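Local coordinates for Dot/Icm T4SS effector (Legionella pneumophila subsp. pneumophila, PDB 4HFV), which is a putative effector of the Dot/Icm type IV secretion system, of unestablished molecular role, and may act on other effectors as a metaeffector, at residues Ala8-Lys11 against Leu12-Ser15; Ser19-Thr22 against Leu23-His27; Ala90-Lys93 against Tyr94-Pro97; Met126-Ala129 against Leu130-Leu134. All coordinates share one frame; numbering follows the deposited sequence. Where two conformers were deposited one is given.

From the N terminus the four contacts follow one another in series; none encloses or crosses another, and each joins two adjoining segments, so that no long loop is closed. Contacts 1 and 2 both belong to helix 9-27, the first at its N-terminal turn and the second further along, with centres about 17 Å apart. Contact 3 is a surface turn in the loop between helices 70-90 and 101-109. Contact 4, a buried turn of helix 120-136, lies opposite contacts 2 and 3 across the centre of the chain. Helix 70-90 is a common neighbour: it packs against contacts 1 and 4, and its C-terminal end leads towards contact 3.

Contact 1: residues Ala8-Lys11 against Leu12-Ser15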
loop_
_atom_site.group_PDB
_atom_site.type_symbol
_atom_site.label_atom_id
_atom_site.label_comp_id
_atom_site.label_asym_id
_atom_site.label_seq_id
_atom_site.Cartn_x
_atom_site.Cartn_y
_atom_site.Cartn_z
ATOM N N ALA A 8 5.085 12.369 22.901
ATOM C CA ALA A 8 6.223 11.502 23.246
ATOM C C ALA A 8 5.773 10.166 23.864
ATOM O O ALA A 8 4.777 10.097 24.612
ATOM C CB ALA A 8 7.243 12.224 24.125
ATOM N N TYR A 9 6.475 9.084 23.503
ATOM C CA TYR A 9 6.056 7.739 23.913
ATOM C C TYR A 9 5.900 7.546 25.451
ATOM O O TYR A 9 4.886 6.994 25.922
ATOM C CB TYR A 9 7.034 6.691 23.367
ATOM C CG TYR A 9 6.717 5.305 23.840
ATOM C CD1 TYR A 9 5.724 4.570 23.253
ATOM C CD2 TYR A 9 7.405 4.745 24.913
ATOM C CE1 TYR A 9 5.409 3.297 23.715
ATOM C CE2 TYR A 9 7.095 3.480 25.384
ATOM C CZ TYR A 9 6.097 2.752 24.770
ATOM O OH TYR A 9 5.784 1.466 25.232
ATOM N N GLU A 10 6.891 7.939 26.247
ATOM C CA GLU A 10 6.770 7.640 27.692
ATOM C C GLU A 10 5.545 8.307 28.300
ATOM O O GLU A 10 4.816 7.699 29.100
ATOM C CB GLU A 10 8.009 8.028 28.451
ATOM C CG GLU A 10 9.238 7.161 28.113
ATOM C CD GLU A 10 9.032 5.668 28.425
ATOM O OE1 GLU A 10 8.381 5.357 29.442
ATOM O OE2 GLU A 10 9.534 4.806 27.656
ATOM N N LYS A 11 5.337 9.564 27.926
ATOM C CA LYS A 11 4.224 10.342 28.415
ATOM C C LYS A 11 2.906 9.693 28.007
ATOM O O LYS A 11 2.004 9.500 28.853
ATOM C CB LYS A 11 4.298 11.759 27.877
ATOM C CG LYS A 11 3.276 12.683 28.492
ATOM C CD LYS A 11 2.709 13.595 27.460
ATOM C CE LYS A 11 2.762 15.033 27.903
ATOM N NZ LYS A 11 1.473 15.494 28.510
ATOM N N LEU A 12 2.795 9.290 26.743
ATOM C CA LEU A 12 1.563 8.686 26.246
ATOM C C LEU A 12 1.291 7.352 26.922
ATOM O O LEU A 12 0.150 7.044 27.283
ATOM C CB LEU A 12 1.625 8.516 24.697
ATOM C CG LEU A 12 0.354 7.946 24.070
ATOM C CD1 LEU A 12 -0.910 8.714 24.431
ATOM C CD2 LEU A 12 0.501 7.866 22.537
ATOM N N LYS A 13 2.333 6.539 27.053
ATOM C CA LYS A 13 2.260 5.281 27.770
ATOM C C LYS A 13 1.700 5.535 29.158
ATOM O O LYS A 13 0.808 4.841 29.619
ATOM C CB LYS A 13 3.662 4.694 27.904
ATOM C CG LYS A 13 3.750 3.544 28.831
ATOM C CD LYS A 13 5.175 3.035 29.051
ATOM C CE LYS A 13 5.147 1.858 30.064
ATOM N NZ LYS A 13 6.444 1.096 30.197
ATOM N N GLY A 14 2.256 6.536 29.827
ATOM C CA GLY A 14 1.806 6.888 31.160
ATOM C C GLY A 14 0.340 7.291 31.211
ATOM O O GLY A 14 -0.410 6.843 32.084
ATOM N N SER A 15 -0.117 8.114 30.276
ATOM C CA SER A 15 -1.482 8.592 30.423
ATOM C C SER A 15 -2.448 7.508 29.996
ATOM O O SER A 15 -3.538 7.418 30.541
ATOM C CB SER A 15 -1.726 9.918 29.669
ATOM O OG SER A 15 -1.634 9.710 28.306
HETATM O O HOH W 1 8.226 2.979 30.068
#
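The backbone of residues 8-15 forms the first turns of helix 9-27, in which the amides of L12, K13, G14 and S15 bond back to the carbonyls of A8, Y9, E10 and K11. A8 is the N-cap residue, and its O accepts from L12 N at 3.0 Å. The next bond, from K13 N to Y9 O, measures 2.8 Å and is nearly straight (170°). The side chains of Y9 and K13 meet on the same flank: CB of K13 lies over one face of the phenol ring, while its CD approaches Y9 CE2 at 4.2 Å. With CG anti to the backbone N (chi1 169°) and the rest of the chain extended, K13 reaches outward from the helix, side by side with E10 and pointing the same way. D64 of helix 49-64 takes a salt bridge from K13 NZ and a hydrogen bond from the Y9 hydroxyl, holding both polar ends on one carboxylate. L12, on the buried side, packs against L77 and N78 of helix 70-90. E10 and K13 make no direct ion pair, since E10 OE1 stays 4.7 Å from K13 NZ; a water bridges them, donating to E10 OE1 at 2.5 Å and accepting from K13 NZ at 2.6 Å.

Contact 2: residues Ser19-Thr22 against Leu23-His27; sequences SIIT and LIKSH
I20 and I24, one helical turn apart on helix 9-27, present their branches at a slant to each other, with CG2 of I20 meeting CD1 of I24 at 3.8 Å. The two residues share one rotamer but use different branches: I20 offers the short methyl branch that stands anti to its own backbone N, whereas I24 reaches back with its long CG1-CD1 arm (chi1 -74°), which also brings CD1 to 3.6 Å from I20 O. I21 and K25 behave otherwise. Their side chains lie alongside and point the same way, the extended lysine passing I21 CG2 with its CD at 4.0 Å and its CE and NZ at 4.1 Å. Beneath both pairs runs the alpha-helical backbone bonding, including I24 N to I20 O at 2.9 Å and K25 N to I21 O at 3.0 Å. At the far end the S26 hydroxyl turns back on the helix and donates to L23 O at 2.8 Å. Outside the turn, I20 packs on F102 of helix 101-109 and on V53 and L57 of helix 49-64, while I24 touches A31 and S41. I20 and I24 are thus a buried aliphatic pair; I21, which also touches L38, makes a more exposed apolar contact with the methylenes of K25, itself an exposed residue.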
loop_
_atom_site.group_PDB
_atom_site.type_symbol
_atom_site.label_atom_id
_atom_site.label_comp_id
_atom_site.label_asym_id
_atom_site.label_seq_id
_atom_site.Cartn_x
_atom_site.Cartn_y
_atom_site.Cartn_z
ATOM N N SER A 19 -5.464 6.068 32.323
ATOM C CA SER A 19 -6.863 5.973 31.925
ATOM C C SER A 19 -7.399 4.540 32.073
ATOM O O SER A 19 -8.583 4.325 32.354
ATOM C CB SER A 19 -7.054 6.523 30.508
ATOM O OG SER A 19 -6.666 7.894 30.462
ATOM N N ILE A 20 -6.531 3.558 31.915
ATOM C CA ILE A 20 -6.963 2.164 32.039
ATOM C C ILE A 20 -7.276 1.876 33.505
ATOM O O ILE A 20 -8.316 1.282 33.850
ATOM C CB ILE A 20 -5.920 1.226 31.492
ATOM C CG1 ILE A 20 -5.908 1.319 29.959
ATOM C CG2 ILE A 20 -6.178 -0.226 31.955
ATOM C CD1 ILE A 20 -4.706 0.631 29.307
ATOM N N ILE A 21 -6.371 2.298 34.379
ATOM C CA ILE A 21 -6.608 2.213 35.834
ATOM C C ILE A 21 -7.942 2.874 36.234
ATOM O O ILE A 21 -8.688 2.366 37.079
ATOM C CB ILE A 21 -5.414 2.848 36.553
ATOM C CG1 ILE A 21 -4.191 1.891 36.430
ATOM C CG2 ILE A 21 -5.745 3.178 37.995
ATOM C CD1 ILE A 21 -2.910 2.510 36.819
ATOM N N THR A 22 -8.235 4.022 35.644
ATOM C CA THR A 22 -9.441 4.756 36.011
ATOM C C THR A 22 -10.660 3.958 35.528
ATOM O O THR A 22 -11.627 3.803 36.249
ATOM C CB THR A 22 -9.409 6.177 35.379
ATOM O OG1 THR A 22 -8.366 6.924 36.028
ATOM C CG2 THR A 22 -10.782 6.901 35.565
ATOM N N LEU A 23 -10.572 3.430 34.302
ATOM C CA LEU A 23 -11.627 2.581 33.720
ATOM C C LEU A 23 -11.907 1.373 34.619
ATOM O O LEU A 23 -13.051 1.038 34.896
ATOM C CB LEU A 23 -11.215 2.094 32.291
ATOM C CG LEU A 23 -12.350 1.426 31.476
ATOM C CD1 LEU A 23 -13.524 2.437 31.228
ATOM C CD2 LEU A 23 -11.838 0.858 30.154
ATOM N N ILE A 24 -10.857 0.713 35.074
ATOM C CA ILE A 24 -10.993 -0.425 35.957
ATOM C C ILE A 24 -11.717 -0.018 37.260
ATOM O O ILE A 24 -12.658 -0.683 37.714
ATOM C CB ILE A 24 -9.594 -1.032 36.274
ATOM C CG1 ILE A 24 -9.039 -1.801 35.051
ATOM C CG2 ILE A 24 -9.657 -1.989 37.461
ATOM C CD1 ILE A 24 -7.519 -1.993 35.100
ATOM N N LYS A 25 -11.263 1.090 37.846
ATOM C CA LYS A 25 -11.790 1.568 39.095
ATOM C C LYS A 25 -13.224 2.085 38.962
ATOM O O LYS A 25 -13.942 2.047 39.951
ATOM C CB LYS A 25 -10.846 2.610 39.714
ATOM C CG LYS A 25 -9.660 1.975 40.441
ATOM C CD LYS A 25 -8.573 3.010 40.772
ATOM C CE LYS A 25 -7.447 2.421 41.653
ATOM N NZ LYS A 25 -6.486 3.493 42.050
ATOM N N SER A 26 -13.632 2.538 37.766
ATOM C CA SER A 26 -15.018 2.990 37.556
ATOM C C SER A 26 -15.989 1.823 37.697
ATOM O O SER A 26 -17.147 2.037 37.985
ATOM C CB SER A 26 -15.238 3.705 36.202
ATOM O OG SER A 26 -15.160 2.798 35.109
ATOM N N HIS A 27 -15.526 0.594 37.479
ATOM C CA HIS A 27 -16.373 -0.587 37.744
ATOM C C HIS A 27 -16.200 -1.110 39.181
ATOM O O HIS A 27 -17.172 -1.520 39.820
ATOM C CB HIS A 27 -16.119 -1.734 36.729
ATOM C CG HIS A 27 -16.892 -2.985 37.040
ATOM N ND1 HIS A 27 -16.288 -4.149 37.469
ATOM C CD2 HIS A 27 -18.226 -3.235 37.031
ATOM C CE1 HIS A 27 -17.214 -5.067 37.689
ATOM N NE2 HIS A 27 -18.398 -4.536 37.442
#

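Contact 3: residues Ala90-Lys93 against Tyr94-Pro97; sequences ATYK and YTSP
Y92 and P97 meet in an irregular turn of the loop between helices 70-90 and 101-109, joined by a CH-pi contact. CA of P97 stands 3.8 Å from the centroid of the Y92 ring, 16° off the ring normal and displaced towards the rim. The pyrrolidine adds an apolar touch of its own, CB of P97 lying 3.9 Å from Y92 CD1. S96 O is over the same ring face, 3.6 Å from Y92 CD2, whereas OG1 of T95 approaches the ring at its edge, near its plane. The tyrosine is thus met both over a face and at its rim by three successive residues. A second CH-pi contact joins neighbours in sequence: in the conformer described, CB of K93 sits over the centre of the Y94 ring, 4.0 Å from its centroid. There the Y94 side chain is nearly eclipsed about its first bond (chi1 13°), a strained torsion that folds the ring back over the preceding residue.

Further out, S96 is held by its neighbours, its O accepting from N99 ND2 and its OG bonding to D98 N, while the Y92 side chain also touches N99 and S100. A bound citrate, probably from the crystallisation liquor, lies about 4 Å from the Y92 side chain. No direct hydrogen bond joins residues 90-93 to 94-97; instead a water donates to T95 O at 2.6 Å and, weakly, to Y92 O at 3.5 Å.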
loop_
_atom_site.group_PDB
_atom_site.type_symbol
_atom_site.label_atom_id
_atom_site.label_comp_id
_atom_site.label_asym_id
_atom_site.label_seq_id
_atom_site.Cartn_x
_atom_site.Cartn_y
_atom_site.Cartn_z
ATOM N N ALA A 90 -17.053 5.376 16.177
ATOM C CA ALA A 90 -17.920 4.739 15.202
ATOM C C ALA A 90 -19.084 4.018 15.877
ATOM O O ALA A 90 -20.085 3.731 15.224
ATOM C CB ALA A 90 -17.129 3.746 14.301
ATOM N N THR A 91 -18.955 3.696 17.165
ATOM C CA THR A 91 -20.051 3.007 17.859
ATOM C C THR A 91 -21.144 4.003 18.331
ATOM O O THR A 91 -22.136 3.575 18.865
ATOM C CB THR A 91 -19.588 2.214 19.114
ATOM O OG1 THR A 91 -19.087 3.104 20.127
ATOM C CG2 THR A 91 -18.524 1.140 18.778
ATOM N N TYR A 92 -20.933 5.313 18.169
ATOM C CA TYR A 92 -21.935 6.329 18.517
ATOM C C TYR A 92 -22.600 6.793 17.218
ATOM O O TYR A 92 -21.929 7.299 16.330
ATOM C CB TYR A 92 -21.292 7.514 19.254
ATOM C CG TYR A 92 -21.036 7.186 20.723
ATOM C CD1 TYR A 92 -19.877 6.530 21.102
ATOM C CD2 TYR A 92 -21.965 7.502 21.694
ATOM C CE1 TYR A 92 -19.635 6.218 22.423
ATOM C CE2 TYR A 92 -21.752 7.184 23.016
ATOM C CZ TYR A 92 -20.582 6.540 23.368
ATOM O OH TYR A 92 -20.343 6.193 24.641
ATOM N N LYS A 93 -23.914 6.618 17.108
ATOM C CA LYS A 93 -24.617 6.858 15.842
ATOM C C LYS A 93 -25.385 8.181 15.828
ATOM O O LYS A 93 -25.806 8.665 14.762
ATOM C CB LYS A 93 -25.569 5.687 15.530
ATOM C CG LYS A 93 -24.912 4.297 15.538
ATOM C CD LYS A 93 -23.882 4.141 14.429
ATOM C CE LYS A 93 -24.546 3.929 13.068
ATOM N NZ LYS A 93 -23.807 4.626 11.977
ATOM N N TYR A 94 -25.607 8.767 17.001
ATOM C CA TYR A 94 -26.290 10.073 17.037
ATOM C C TYR A 94 -26.037 11.009 18.223
ATOM O O TYR A 94 -26.586 12.104 18.242
ATOM C CB TYR A 94 -27.824 9.939 16.814
ATOM C CG TYR A 94 -28.421 8.542 16.912
ATOM C CD1 TYR A 94 -28.922 7.892 15.772
ATOM C CD2 TYR A 94 -28.516 7.882 18.136
ATOM C CE1 TYR A 94 -29.463 6.599 15.848
ATOM C CE2 TYR A 94 -29.051 6.599 18.225
ATOM C CZ TYR A 94 -29.524 5.959 17.079
ATOM O OH TYR A 94 -30.070 4.695 17.172
ATOM N N THR A 95 -25.192 10.624 19.171
ATOM C CA THR A 95 -24.805 11.502 20.259
ATOM C C THR A 95 -23.287 11.512 20.359
ATOM O O THR A 95 -22.603 10.816 19.595
ATOM C CB THR A 95 -25.443 11.062 21.607
ATOM O OG1 THR A 95 -25.122 9.695 21.857
ATOM C CG2 THR A 95 -26.956 11.222 21.575
ATOM N N SER A 96 -22.738 12.332 21.256
ATOM C CA SER A 96 -21.282 12.495 21.286
ATOM C C SER A 96 -20.520 11.279 21.858
ATOM O O SER A 96 -20.918 10.715 22.855
ATOM C CB SER A 96 -20.897 13.771 22.056
ATOM O OG SER A 96 -19.489 13.859 22.155
ATOM N N PRO A 97 -19.404 10.886 21.220
ATOM C CA PRO A 97 -18.529 9.873 21.807
ATOM C C PRO A 97 -17.862 10.383 23.109
ATOM O O PRO A 97 -17.316 9.579 23.871
ATOM C CB PRO A 97 -17.530 9.560 20.681
ATOM C CG PRO A 97 -17.501 10.807 19.873
ATOM C CD PRO A 97 -18.882 11.401 19.944
HETATM O O HOH W 2 -21.812 10.672 17.133
#

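Contact 4: residues Met126-Ala129 against Leu130-Leu134; sequences MYSA and LEKFL
The shortest sound polar bond here runs from E131 N to Y127 O, 2.8 Å long and nearly straight at 171°. The same pattern repeats along this turn of helix 120-136, where N of L130, K132 and F133 bonds likewise to O of M126, S128 and A129, respectively, at 2.9 to 3.0 Å. Among the side chains, S128 and K132 approach each other one turn apart, although S128 has two conformers and the details hold for the one described. In it the hydroxyl stands anti to the backbone N (chi1 179°), which turns OG to the lysine, and the lysine chain bends at chi3 and chi4, bringing CE to 3.6 Å from S128 OG. Other approaches are of CB atoms to carbonyls of the preceding turn, as where E131 CB lies 3.4 Å from Y127 O and L130 CB 3.5 Å from M126 O.

The larger side chains turn to other parts of the fold, Y127 packing on L168, R171 and V172 of helix 161-188 and on Y82 of helix 70-90, and F133 against helix 49-64 with its ring edge-to-face to that of H137. E131 OE2 forms a salt bridge with R135, and the E131 side chain also touches S169. S169 and R176, the latter about 4 Å from S128 between side chains in the same conformer, bind succinate in a crystal structure of this protein, although none is bound to this chain; this alpha-helical turn of an all-helical fold lies next to these succinate-binding residues.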
loop_
_atom_site.group_PDB
_atom_site.type_symbol
_atom_site.label_atom_id
_atom_site.label_comp_id
_atom_site.label_asym_id
_atom_site.label_seq_id
_atom_site.Cartn_x
_atom_site.Cartn_y
_atom_site.Cartn_z
HETATM N N MSE A 126 0.822 7.284 10.284
HETATM C CA MSE A 126 0.504 6.589 11.517
HETATM C C MSE A 126 -0.035 5.188 11.300
HETATM O O MSE A 126 0.476 4.215 11.904
HETATM C CB MSE A 126 -0.470 7.429 12.373
HETATM C CG MSE A 126 0.157 8.777 12.751
HETATM SE SE MSE A 126 -1.128 10.092 13.444
HETATM C CE MSE A 126 -1.395 8.972 14.913
ATOM N N TYR A 127 -1.088 5.064 10.493
ATOM C CA TYR A 127 -1.704 3.761 10.314
ATOM C C TYR A 127 -0.764 2.796 9.584
ATOM O O TYR A 127 -0.804 1.582 9.821
ATOM C CB TYR A 127 -3.003 3.832 9.520
ATOM C CG TYR A 127 -4.151 4.528 10.228
ATOM C CD1 TYR A 127 -4.280 4.495 11.607
ATOM C CD2 TYR A 127 -5.122 5.206 9.490
ATOM C CE1 TYR A 127 -5.334 5.133 12.232
ATOM C CE2 TYR A 127 -6.176 5.836 10.098
ATOM C CZ TYR A 127 -6.278 5.789 11.477
ATOM O OH TYR A 127 -7.341 6.409 12.096
ATOM N N SER A 128 0.058 3.318 8.693
ATOM C CA SER A 128 1.030 2.469 8.035
ATOM C C SER A 128 2.011 1.896 9.070
ATOM O O SER A 128 2.307 0.687 9.082
ATOM C CB SER A 128 1.735 3.244 6.914
ATOM O OG SER A 128 2.694 2.449 6.270
ATOM N N ALA A 129 2.500 2.760 9.966
ATOM C CA ALA A 129 3.464 2.331 10.976
ATOM C C ALA A 129 2.807 1.311 11.893
ATOM O O ALA A 129 3.428 0.312 12.254
ATOM C CB ALA A 129 4.036 3.536 11.793
ATOM N N LEU A 130 1.539 1.545 12.242
ATOM C CA LEU A 130 0.813 0.609 13.070
ATOM C C LEU A 130 0.611 -0.734 12.372
ATOM O O LEU A 130 0.866 -1.804 12.954
ATOM C CB LEU A 130 -0.538 1.198 13.458
ATOM C CG LEU A 130 -1.444 0.379 14.375
ATOM C CD1 LEU A 130 -0.738 -0.028 15.644
ATOM C CD2 LEU A 130 -2.704 1.236 14.747
ATOM N N GLU A 131 0.096 -0.698 11.146
ATOM C CA GLU A 131 -0.014 -1.933 10.360
ATOM C C GLU A 131 1.311 -2.710 10.251
ATOM O O GLU A 131 1.322 -3.928 10.449
ATOM C CB GLU A 131 -0.571 -1.656 8.981
ATOM C CG GLU A 131 -0.846 -2.922 8.184
ATOM C CD GLU A 131 -0.647 -2.723 6.730
ATOM O OE1 GLU A 131 -0.988 -1.614 6.249
ATOM O OE2 GLU A 131 -0.164 -3.666 6.070
ATOM N N LYS A 132 2.423 -2.034 9.974
ATOM C CA LYS A 132 3.721 -2.720 9.895
ATOM C C LYS A 132 4.055 -3.388 11.230
ATOM O O LYS A 132 4.497 -4.570 11.310
ATOM C CB LYS A 132 4.841 -1.730 9.526
ATOM C CG LYS A 132 5.150 -1.609 8.049
ATOM C CD LYS A 132 6.265 -0.576 7.814
ATOM C CE LYS A 132 5.756 0.697 7.101
ATOM N NZ LYS A 132 5.500 0.482 5.641
ATOM N N PHE A 133 3.881 -2.619 12.302
ATOM C CA PHE A 133 4.152 -3.110 13.619
ATOM C C PHE A 133 3.375 -4.384 13.895
ATOM O O PHE A 133 3.964 -5.391 14.318
ATOM C CB PHE A 133 3.805 -2.017 14.662
ATOM C CG PHE A 133 3.734 -2.515 16.044
ATOM C CD1 PHE A 133 4.885 -2.617 16.830
ATOM C CD2 PHE A 133 2.503 -2.854 16.593
ATOM C CE1 PHE A 133 4.786 -3.071 18.145
ATOM C CE2 PHE A 133 2.405 -3.311 17.893
ATOM C CZ PHE A 133 3.532 -3.409 18.663
ATOM N N LEU A 134 2.071 -4.377 13.627
ATOM C CA LEU A 134 1.279 -5.582 13.879
ATOM C C LEU A 134 1.748 -6.792 13.033
ATOM O O LEU A 134 1.832 -7.936 13.519
ATOM C CB LEU A 134 -0.230 -5.301 13.678
ATOM C CG LEU A 134 -0.907 -4.365 14.714
ATOM C CD1 LEU A 134 -2.282 -4.037 14.280
ATOM C CD2 LEU A 134 -1.006 -4.936 16.114
#